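Local coordinates for protein extracellular ligand-binding receptor (PDB 4F06) that probably serves as the solute-binding component of an ABC transporter for lignin-derived aromatic acids and holds p-hydroxybenzoic acid in its pocket, at residues A[121-124]-A[125-129]; A[151-154]-A[155-159]; A[175-178]-A[179-182]; A[284-287]-A[288-292]. All blocks are in the same frame, centred on the assembly; numbering follows the deposited sequence. Where two conformers were deposited one is given.

Contact 1: residues A[121-124]-A[125-129]; sequences FTMF and QNTVP
Thr122 and Asn126 close the opening turn of helix 123-136: Asn126 N donates to Thr122 O at 3.2 Å, and Val128 N repeats the same i to i+4 pattern with Phe124 O. Side chains then serve the backbone groups that a helix start leaves over. Thr122 OG1 lies between its own backbone N and carbonyl carbon (chi1 78°), where it accepts from Gln125 N over 3.0 Å; Asp365 is a further partner of this hydroxyl. Gln125 answers from the other direction. Its extended chain runs back along the turn and crosses the threonine at about a right angle, so that OE1 takes Thr122 N at 3.2 Å, the donor tilted 31° from the amide plane. Further bonds from OE1 to His335 and Gln338, and from NE2 to the carbonyls of Gln363 and Ile336, fix the rotation of this buried amide. Asn126 OD1 comes within 3.5 Å of Phe121 CD2, and beyond that the phenylalanine ring touches the bound p-hydroxybenzoic acid. One residue on, Met123 O accepts twice from Thr127: the backbone N lies nearly in line with the C=O bond, though its N-H is bent, whereas OG1 arrives from above the carbonyl plane at 2.8 Å. The reciprocal exchange between Thr122 and Gln125 is a capping box, formed here where a ligand-pocket residue leads into a helix.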
loop_
_atom_site.group_PDB
_atom_site.type_symbol
_atom_site.label_atom_id
_atom_site.label_comp_id
_atom_site.label_asym_id
_atom_site.label_seq_id
_atom_site.Cartn_x
_atom_site.Cartn_y
_atom_site.Cartn_z
ATOM N N PHE A 121 3.596 2.798 1.318
ATOM C CA PHE A 121 3.476 2.718 2.786
ATOM C C PHE A 121 4.368 1.588 3.199
ATOM O O PHE A 121 4.795 0.772 2.362
ATOM C CB PHE A 121 2.001 2.474 3.241
ATOM C CG PHE A 121 1.368 1.225 2.610
ATOM C CD1 PHE A 121 0.855 1.330 1.293
ATOM C CD2 PHE A 121 1.283 0.011 3.282
ATOM C CE1 PHE A 121 0.233 0.220 0.686
ATOM C CE2 PHE A 121 0.676 -1.100 2.681
ATOM C CZ PHE A 121 0.187 -0.991 1.387
ATOM N N THR A 122 4.613 1.476 4.501
ATOM C CA THR A 122 5.144 0.205 5.053
ATOM C C THR A 122 4.190 -0.394 6.061
ATOM O O THR A 122 3.289 0.276 6.608
ATOM C CB THR A 122 6.568 0.277 5.665
ATOM O OG1 THR A 122 6.486 0.871 6.964
ATOM C CG2 THR A 122 7.516 1.008 4.748
HETATM N N MSE A 123 4.342 -1.684 6.294
HETATM C CA MSE A 123 3.528 -2.349 7.291
HETATM C C MSE A 123 3.773 -1.804 8.690
HETATM O O MSE A 123 2.847 -1.554 9.434
HETATM C CB MSE A 123 3.761 -3.854 7.257
HETATM C CG MSE A 123 3.464 -4.470 5.879
HETATM SE SE MSE A 123 1.692 -4.078 5.186
HETATM C CE MSE A 123 0.676 -4.626 6.723
ATOM N N PHE A 124 5.041 -1.605 9.064
ATOM C CA PHE A 124 5.302 -0.982 10.360
ATOM C C PHE A 124 4.663 0.399 10.498
ATOM O O PHE A 124 4.143 0.759 11.560
ATOM C CB PHE A 124 6.826 -0.819 10.535
ATOM C CG PHE A 124 7.476 -1.936 11.305
ATOM C CD1 PHE A 124 7.841 -3.138 10.663
ATOM C CD2 PHE A 124 7.843 -1.781 12.663
ATOM C CE1 PHE A 124 8.468 -4.150 11.395
ATOM C CE2 PHE A 124 8.483 -2.812 13.351
ATOM C CZ PHE A 124 8.792 -3.994 12.716
ATOM N N GLN A 125 4.723 1.174 9.413
ATOM C CA GLN A 125 4.186 2.525 9.420
ATOM C C GLN A 125 2.693 2.550 9.776
ATOM O O GLN A 125 2.270 3.353 10.605
ATOM C CB GLN A 125 4.418 3.137 8.043
ATOM C CG GLN A 125 4.045 4.619 7.914
ATOM C CD GLN A 125 4.500 5.111 6.549
ATOM O OE1 GLN A 125 4.273 4.449 5.511
ATOM N NE2 GLN A 125 5.166 6.253 6.528
ATOM N N ASN A 126 1.901 1.650 9.184
ATOM C CA ASN A 126 0.470 1.584 9.476
ATOM C C ASN A 126 0.159 0.761 10.723
ATOM O O ASN A 126 -0.867 1.000 11.387
ATOM C CB ASN A 126 -0.324 1.015 8.289
ATOM C CG ASN A 126 -0.438 1.972 7.106
ATOM O OD1 ASN A 126 -0.385 1.550 5.898
ATOM N ND2 ASN A 126 -0.642 3.218 7.418
ATOM N N THR A 127 1.017 -0.203 11.085
ATOM C CA THR A 127 0.699 -1.109 12.207
ATOM C C THR A 127 0.989 -0.506 13.573
ATOM O O THR A 127 0.267 -0.782 14.543
ATOM C CB THR A 127 1.461 -2.439 12.033
ATOM O OG1 THR A 127 1.006 -3.075 10.849
ATOM C CG2 THR A 127 1.197 -3.384 13.219
ATOM N N VAL A 128 2.048 0.301 13.693
ATOM C CA VAL A 128 2.328 0.889 15.023
ATOM C C VAL A 128 1.095 1.687 15.500
ATOM O O VAL A 128 0.695 1.523 16.660
ATOM C CB VAL A 128 3.641 1.695 14.945
ATOM C CG1 VAL A 128 3.781 2.657 16.136
ATOM C CG2 VAL A 128 4.834 0.725 14.892
ATOM N N PRO A 129 0.462 2.542 14.651
ATOM C CA PRO A 129 -0.773 3.189 15.128
ATOM C C PRO A 129 -1.908 2.216 15.451
ATOM O O PRO A 129 -2.680 2.487 16.370
ATOM C CB PRO A 129 -1.127 4.141 13.963
ATOM C CG PRO A 129 0.234 4.518 13.403
ATOM C CD PRO A 129 0.967 3.182 13.420
#

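Contact 2: residues A[151-154]-A[155-159]; sequences PGID and AETAF. With PHB (p-hydroxybenzoic acid), chain B.
Thr157 reaches back one turn to Ile153, and its side chain can be followed outward from the backbone. CB rests 3.5 Å from Ile153 O and slightly farther from Asp154 O. OG1, anti to the carbonyl carbon of its own residue (chi1 -61°), swings beside the backbone N and donates to Ile153 O at 3.0 Å, with Ile153 CG2 at the looser distance of 4.3 Å. That carbonyl already accepts Thr157 N, and the two donors approach it from opposite faces of its plane, the hydroxyl well above it. With an alanine here, Ile153 O would probably lose its second donor, keeping the bond from the backbone N. The flanking bonds are regular helical ones: Glu156 N to Gly152 O and Ala158 N to Asp154 O. At the front of the segment Pro151 CG meets the carboxylate of p-hydroxybenzoic acid, 3.6 Å from O1', a contact without a polar bond. Asp154 OD2 takes Ser107 N, while the extended Glu156 forms salt bridges with Lys160 and Arg175. Helix 150-165 thus lies as the crossover of a beta-alpha-beta unit, packed on strands 141-147 and 169-176, with helix 123-136 against its Ala158 and Phe159.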
loop_
_atom_site.group_PDB
_atom_site.type_symbol
_atom_site.label_atom_id
_atom_site.label_comp_id
_atom_site.label_asym_id
_atom_site.label_seq_id
_atom_site.Cartn_x
_atom_site.Cartn_y
_atom_site.Cartn_z
ATOM N N PRO A 151 5.453 -8.956 4.291
ATOM C CA PRO A 151 4.761 -7.837 4.931
ATOM C C PRO A 151 3.905 -8.325 6.109
ATOM O O PRO A 151 3.692 -7.570 7.062
ATOM C CB PRO A 151 3.918 -7.243 3.783
ATOM C CG PRO A 151 3.730 -8.391 2.830
ATOM C CD PRO A 151 5.036 -9.157 2.885
ATOM N N GLY A 152 3.410 -9.570 6.062
ATOM C CA GLY A 152 2.679 -10.111 7.217
ATOM C C GLY A 152 3.569 -10.283 8.430
ATOM O O GLY A 152 3.178 -9.986 9.561
ATOM N N ILE A 153 4.791 -10.791 8.198
ATOM C CA ILE A 153 5.772 -10.964 9.277
ATOM C C ILE A 153 6.157 -9.596 9.868
ATOM O O ILE A 153 6.185 -9.453 11.090
ATOM C CB ILE A 153 6.995 -11.736 8.747
ATOM C CG1 ILE A 153 6.558 -13.173 8.391
ATOM C CG2 ILE A 153 8.071 -11.769 9.840
ATOM C CD1 ILE A 153 7.542 -13.982 7.549
ATOM N N ASP A 154 6.329 -8.565 9.025
ATOM C CA ASP A 154 6.579 -7.216 9.537
ATOM C C ASP A 154 5.387 -6.760 10.411
ATOM O O ASP A 154 5.565 -6.212 11.486
ATOM C CB ASP A 154 6.705 -6.201 8.414
ATOM C CG ASP A 154 8.090 -6.043 7.821
ATOM O OD1 ASP A 154 9.033 -6.763 8.129
ATOM O OD2 ASP A 154 8.172 -5.186 6.913
ATOM N N ALA A 155 4.165 -6.950 9.932
ATOM C CA ALA A 155 2.974 -6.488 10.677
ATOM C C ALA A 155 2.881 -7.191 12.029
ATOM O O ALA A 155 2.587 -6.561 13.053
ATOM C CB ALA A 155 1.680 -6.735 9.891
ATOM N N GLU A 156 3.110 -8.520 12.048
ATOM C CA GLU A 156 3.082 -9.244 13.307
ATOM C C GLU A 156 4.121 -8.683 14.283
ATOM O O GLU A 156 3.814 -8.478 15.469
ATOM C CB GLU A 156 3.316 -10.735 13.037
ATOM C CG GLU A 156 3.433 -11.553 14.320
ATOM C CD GLU A 156 3.736 -13.010 14.056
ATOM O OE1 GLU A 156 3.898 -13.413 12.926
ATOM O OE2 GLU A 156 3.880 -13.756 15.053
ATOM N N THR A 157 5.356 -8.503 13.822
ATOM C CA THR A 157 6.461 -8.026 14.684
ATOM C C THR A 157 6.128 -6.629 15.207
ATOM O O THR A 157 6.241 -6.356 16.412
ATOM C CB THR A 157 7.755 -8.009 13.868
ATOM O OG1 THR A 157 8.017 -9.347 13.429
ATOM C CG2 THR A 157 8.882 -7.496 14.737
ATOM N N ALA A 158 5.649 -5.752 14.311
ATOM C CA ALA A 158 5.330 -4.384 14.716
ATOM C C ALA A 158 4.214 -4.359 15.751
ATOM O O ALA A 158 4.260 -3.609 16.754
ATOM C CB ALA A 158 4.903 -3.578 13.492
ATOM N N PHE A 159 3.159 -5.159 15.524
ATOM C CA PHE A 159 2.041 -5.145 16.464
ATOM C C PHE A 159 2.463 -5.728 17.821
ATOM O O PHE A 159 2.154 -5.136 18.870
ATOM C CB PHE A 159 0.819 -5.921 15.917
ATOM C CG PHE A 159 -0.412 -5.638 16.705
ATOM C CD1 PHE A 159 -0.697 -6.329 17.882
ATOM C CD2 PHE A 159 -1.273 -4.627 16.303
ATOM C CE1 PHE A 159 -1.830 -6.026 18.641
ATOM C CE2 PHE A 159 -2.427 -4.337 17.026
ATOM C CZ PHE A 159 -2.691 -5.021 18.214
HETATM C "C1'" PHB B . 3.075 -6.680 -0.272
HETATM O "O1'" PHB B . 4.008 -5.999 0.176
HETATM O "O2'" PHB B . 3.253 -7.829 -0.804
HETATM C C1 PHB B . 1.686 -6.145 -0.123
HETATM C C2 PHB B . 1.385 -5.231 0.906
HETATM C C3 PHB B . 0.099 -4.778 1.077
HETATM C C4 PHB B . -0.919 -5.239 0.269
HETATM C C5 PHB B . -0.646 -6.142 -0.738
HETATM C C6 PHB B . 0.645 -6.615 -0.939
HETATM O O4 PHB B . -2.203 -4.863 0.430
#

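Contact 3: residues A[175-178]-A[179-182]; sequences RMPL and STTD
Thr180 and Pro177 face each other across a tight bend, their side chains crossing obliquely. The hydroxyl of Thr180 does the touching: OG1 stands over one face of the pyrrolidine ring, 3.5 Å from Pro177 CD and 3.8 Å from Pro177 CB, while its bond goes to Pro177 O at 2.7 Å. A chi1 of -57° puts OG1 beside the backbone N of Thr180, which allows both groups to converge on the same acceptor. They reach it differently. Thr180 N, 2.9 Å from Pro177 O, sits 54° out of the carbonyl plane, whereas OG1 is tilted from that plane by only 17°. The backbone bond closes a type I beta turn from Pro177 to Thr180, which carries the chain off the end of strand 169-176 into the loop before helix 184-193. At a corner of the turn Ser179 OG comes to 3.9 Å from Pro177 CB, in van der Waals contact. A water lies within hydrogen-bonding distance of two carbonyls, 2.8 Å from Leu178 O and 2.9 Å from Thr180 O, with more acceptors around it than it has protons. Met176 leads its selenium-bearing end away from the turn, against Phe183 and Leu202, and Leu178 extends to Tyr149, a residue of the ligand pocket.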
loop_
_atom_site.group_PDB
_atom_site.type_symbol
_atom_site.label_atom_id
_atom_site.label_comp_id
_atom_site.label_asym_id
_atom_site.label_seq_id
_atom_site.Cartn_x
_atom_site.Cartn_y
_atom_site.Cartn_z
ATOM N N ARG A 175 0.349 -17.413 11.360
ATOM C CA ARG A 175 0.820 -17.036 10.045
ATOM C C ARG A 175 0.122 -17.924 9.033
ATOM O O ARG A 175 0.333 -19.149 9.017
ATOM C CB ARG A 175 2.342 -17.190 9.966
ATOM C CG ARG A 175 3.084 -16.209 10.864
ATOM C CD ARG A 175 4.593 -16.410 10.750
ATOM N NE ARG A 175 5.342 -15.451 11.567
ATOM C CZ ARG A 175 6.664 -15.366 11.593
ATOM N NH1 ARG A 175 7.415 -16.195 10.864
ATOM N NH2 ARG A 175 7.224 -14.466 12.373
HETATM N N MSE A 176 -0.746 -17.316 8.234
HETATM C CA MSE A 176 -1.660 -18.051 7.343
HETATM C C MSE A 176 -1.046 -18.165 5.954
HETATM O O MSE A 176 -0.686 -17.161 5.373
HETATM C CB MSE A 176 -2.982 -17.288 7.213
HETATM C CG MSE A 176 -3.727 -17.071 8.553
HETATM SE SE MSE A 176 -5.300 -15.972 8.364
HETATM C CE MSE A 176 -4.428 -14.280 7.987
ATOM N N PRO A 177 -0.913 -19.368 5.413
ATOM C CA PRO A 177 -0.367 -19.447 4.046
ATOM C C PRO A 177 -1.119 -18.524 3.089
ATOM O O PRO A 177 -2.346 -18.360 3.192
ATOM C CB PRO A 177 -0.654 -20.896 3.667
ATOM C CG PRO A 177 -0.560 -21.634 4.980
ATOM C CD PRO A 177 -1.196 -20.697 5.993
ATOM N N LEU A 178 -0.404 -17.945 2.127
ATOM C CA LEU A 178 -1.017 -17.085 1.099
ATOM C C LEU A 178 -2.150 -17.753 0.335
ATOM O O LEU A 178 -3.109 -17.074 -0.067
ATOM C CB LEU A 178 0.035 -16.570 0.104
ATOM C CG LEU A 178 0.768 -15.322 0.545
ATOM C CD1 LEU A 178 1.966 -15.088 -0.372
ATOM C CD2 LEU A 178 -0.164 -14.119 0.621
ATOM N N SER A 179 -2.067 -19.079 0.192
ATOM C CA SER A 179 -3.046 -19.830 -0.574
ATOM C C SER A 179 -4.319 -20.055 0.231
ATOM O O SER A 179 -5.275 -20.598 -0.308
ATOM C CB SER A 179 -2.451 -21.174 -0.988
ATOM O OG SER A 179 -2.025 -21.908 0.133
ATOM N N THR A 180 -4.372 -19.672 1.514
ATOM C CA THR A 180 -5.555 -19.951 2.335
ATOM C C THR A 180 -6.828 -19.352 1.736
ATOM O O THR A 180 -6.871 -18.153 1.436
ATOM C CB THR A 180 -5.398 -19.386 3.761
ATOM O OG1 THR A 180 -4.214 -19.924 4.354
ATOM C CG2 THR A 180 -6.631 -19.747 4.630
ATOM N N THR A 181 -7.851 -20.199 1.544
ATOM C CA THR A 181 -9.169 -19.733 1.145
ATOM C C THR A 181 -10.246 -20.093 2.160
ATOM O O THR A 181 -11.305 -19.424 2.196
ATOM C CB THR A 181 -9.585 -20.325 -0.213
ATOM O OG1 THR A 181 -9.479 -21.742 -0.147
ATOM C CG2 THR A 181 -8.673 -19.811 -1.380
ATOM N N ASP A 182 -10.007 -21.118 2.962
ATOM C CA ASP A 182 -11.005 -21.505 3.955
ATOM C C ASP A 182 -10.522 -21.009 5.305
ATOM O O ASP A 182 -9.598 -21.575 5.901
ATOM C CB ASP A 182 -11.224 -23.022 3.951
ATOM C CG ASP A 182 -11.991 -23.497 2.718
ATOM O OD1 ASP A 182 -12.570 -22.650 2.022
ATOM O OD2 ASP A 182 -12.027 -24.713 2.444
HETATM O O HOH W 1 -4.898 -16.118 1.924
#

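Contact 4: residues A[284-287]-A[288-292]; sequences TSVA and AYDGA. With SO4 (sulfate ion), chain D.
Val286 and Asp290 lie side by side one turn apart, pointing the same way, with Val286 CG2 at 3.7 Å from Asp290 OD2. Beneath them Asp290 N donates to Val286 O at 3.0 Å in an almost straight bond (175°). The valine's first torsion (chi1 75°, measured to CG1) sets CG2 anti to the backbone N and so brings it to the carboxylate. Asp290 OD2 is only 3.4 Å from Val286 O, but both are acceptors, and the carboxylate finds its partners outside the turn: OD2 meets Arg324 in a salt bridge and Ser322 in a hydrogen bond, and OD1 bonds to Trp320 NE1. Tyr289 leaves the neighbouring flank of the helix and gives its OH proton to sulfate O1 at 2.7 Å, the oxygen lying at the ring's edge near its plane. His36 NE2 also binds this sulfate, which probably came from the crystallisation liquor. Edge-to-face meetings with Phe267 and Trp32 hold the tyrosine ring in its setting between helices 262-273 and 19-36. With the ring cut back to an alanine, a gap is likely to open between Phe267 and Trp32, and sulfate O1 would probably be left without its hydroxyl donor. The chemistry implies two kinds of burial: a carboxylate whose negative charge is probably offset by Arg324, and a phenol walled in by rings whose polar end meets an anion.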
loop_
_atom_site.group_PDB
_atom_site.type_symbol
_atom_site.label_atom_id
_atom_site.label_comp_id
_atom_site.label_asym_id
_atom_site.label_seq_id
_atom_site.Cartn_x
_atom_site.Cartn_y
_atom_site.Cartn_z
ATOM N N THR A 284 -3.628 1.977 -4.346
ATOM C CA THR A 284 -2.531 1.955 -5.329
ATOM C C THR A 284 -2.644 3.124 -6.324
ATOM O O THR A 284 -1.635 3.517 -6.901
ATOM C CB THR A 284 -2.445 0.621 -6.044
ATOM O OG1 THR A 284 -3.717 0.273 -6.611
ATOM C CG2 THR A 284 -1.999 -0.499 -5.085
ATOM N N SER A 285 -3.840 3.695 -6.515
ATOM C CA SER A 285 -3.951 4.873 -7.388
ATOM C C SER A 285 -3.221 6.095 -6.852
ATOM O O SER A 285 -2.594 6.803 -7.629
ATOM C CB SER A 285 -5.422 5.208 -7.724
ATOM O OG SER A 285 -6.090 5.693 -6.586
ATOM N N VAL A 286 -3.310 6.331 -5.532
ATOM C CA VAL A 286 -2.654 7.507 -5.001
ATOM C C VAL A 286 -1.137 7.287 -4.988
ATOM O O VAL A 286 -0.355 8.214 -5.229
ATOM C CB VAL A 286 -3.229 7.937 -3.646
ATOM C CG1 VAL A 286 -2.803 7.053 -2.464
ATOM C CG2 VAL A 286 -2.812 9.411 -3.364
ATOM N N ALA A 287 -0.709 6.050 -4.723
ATOM C CA ALA A 287 0.750 5.772 -4.756
ATOM C C ALA A 287 1.259 5.988 -6.182
ATOM O O ALA A 287 2.391 6.437 -6.356
ATOM C CB ALA A 287 1.019 4.357 -4.296
ATOM N N ALA A 288 0.443 5.647 -7.176
ATOM C CA ALA A 288 0.849 5.854 -8.579
ATOM C C ALA A 288 0.857 7.331 -8.972
ATOM O O ALA A 288 1.765 7.765 -9.690
ATOM C CB ALA A 288 -0.038 5.017 -9.515
ATOM N N TYR A 289 -0.140 8.077 -8.503
ATOM C CA TYR A 289 -0.203 9.511 -8.785
ATOM C C TYR A 289 1.044 10.203 -8.200
ATOM O O TYR A 289 1.718 10.985 -8.894
ATOM C CB TYR A 289 -1.488 10.048 -8.146
ATOM C CG TYR A 289 -1.812 11.505 -8.447
ATOM C CD1 TYR A 289 -2.509 11.872 -9.621
ATOM C CD2 TYR A 289 -1.413 12.516 -7.579
ATOM C CE1 TYR A 289 -2.824 13.192 -9.892
ATOM C CE2 TYR A 289 -1.730 13.846 -7.850
ATOM C CZ TYR A 289 -2.408 14.189 -9.014
ATOM O OH TYR A 289 -2.690 15.507 -9.332
ATOM N N ASP A 290 1.355 9.935 -6.925
ATOM C CA ASP A 290 2.535 10.499 -6.283
ATOM C C ASP A 290 3.835 9.943 -6.897
ATOM O O ASP A 290 4.858 10.656 -6.952
ATOM C CB ASP A 290 2.480 10.304 -4.777
ATOM C CG ASP A 290 1.435 11.215 -4.141
ATOM O OD1 ASP A 290 1.372 12.416 -4.500
ATOM O OD2 ASP A 290 0.692 10.730 -3.278
ATOM N N GLY A 291 3.834 8.668 -7.327
ATOM C CA GLY A 291 5.020 8.120 -7.960
ATOM C C GLY A 291 5.278 8.810 -9.299
ATOM O O GLY A 291 6.454 9.092 -9.638
ATOM N N ALA A 292 4.215 9.133 -10.044
ATOM C CA ALA A 292 4.401 9.873 -11.296
ATOM C C ALA A 292 4.979 11.278 -11.015
ATOM O O ALA A 292 5.858 11.728 -11.767
ATOM C CB ALA A 292 3.088 9.974 -12.056
HETATM S S SO4 D . -1.169 18.657 -7.814
HETATM O O1 SO4 D . -1.008 17.386 -8.513
HETATM O O2 SO4 D . -0.907 19.730 -8.773
HETATM O O3 SO4 D . -2.525 18.758 -7.269
HETATM O O4 SO4 D . -0.124 18.878 -6.784
#

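Contacts 1 to 4 come in that order along the chain; 1 and 2 lie on one side of its centre and contact 4, on helix 283-301, on the opposite side. Contacts 1 and 2 are neighbours, their centres about 9 Å apart: Phe124 CD2 packs on Ala158 CB at 3.5 Å, joining helices 123-136 and 150-165. Contact 3, about 16 Å between centres from contact 2, opens at the end of strand 169-176, which follows helix 150-165 in a beta-alpha-beta unit. Contact 4 lies about 18 Å from contact 1, centre to centre. Contacts 1 and 2 each contribute a residue to the p-hydroxybenzoic acid pocket, so these two adjoining helix starts help to line it.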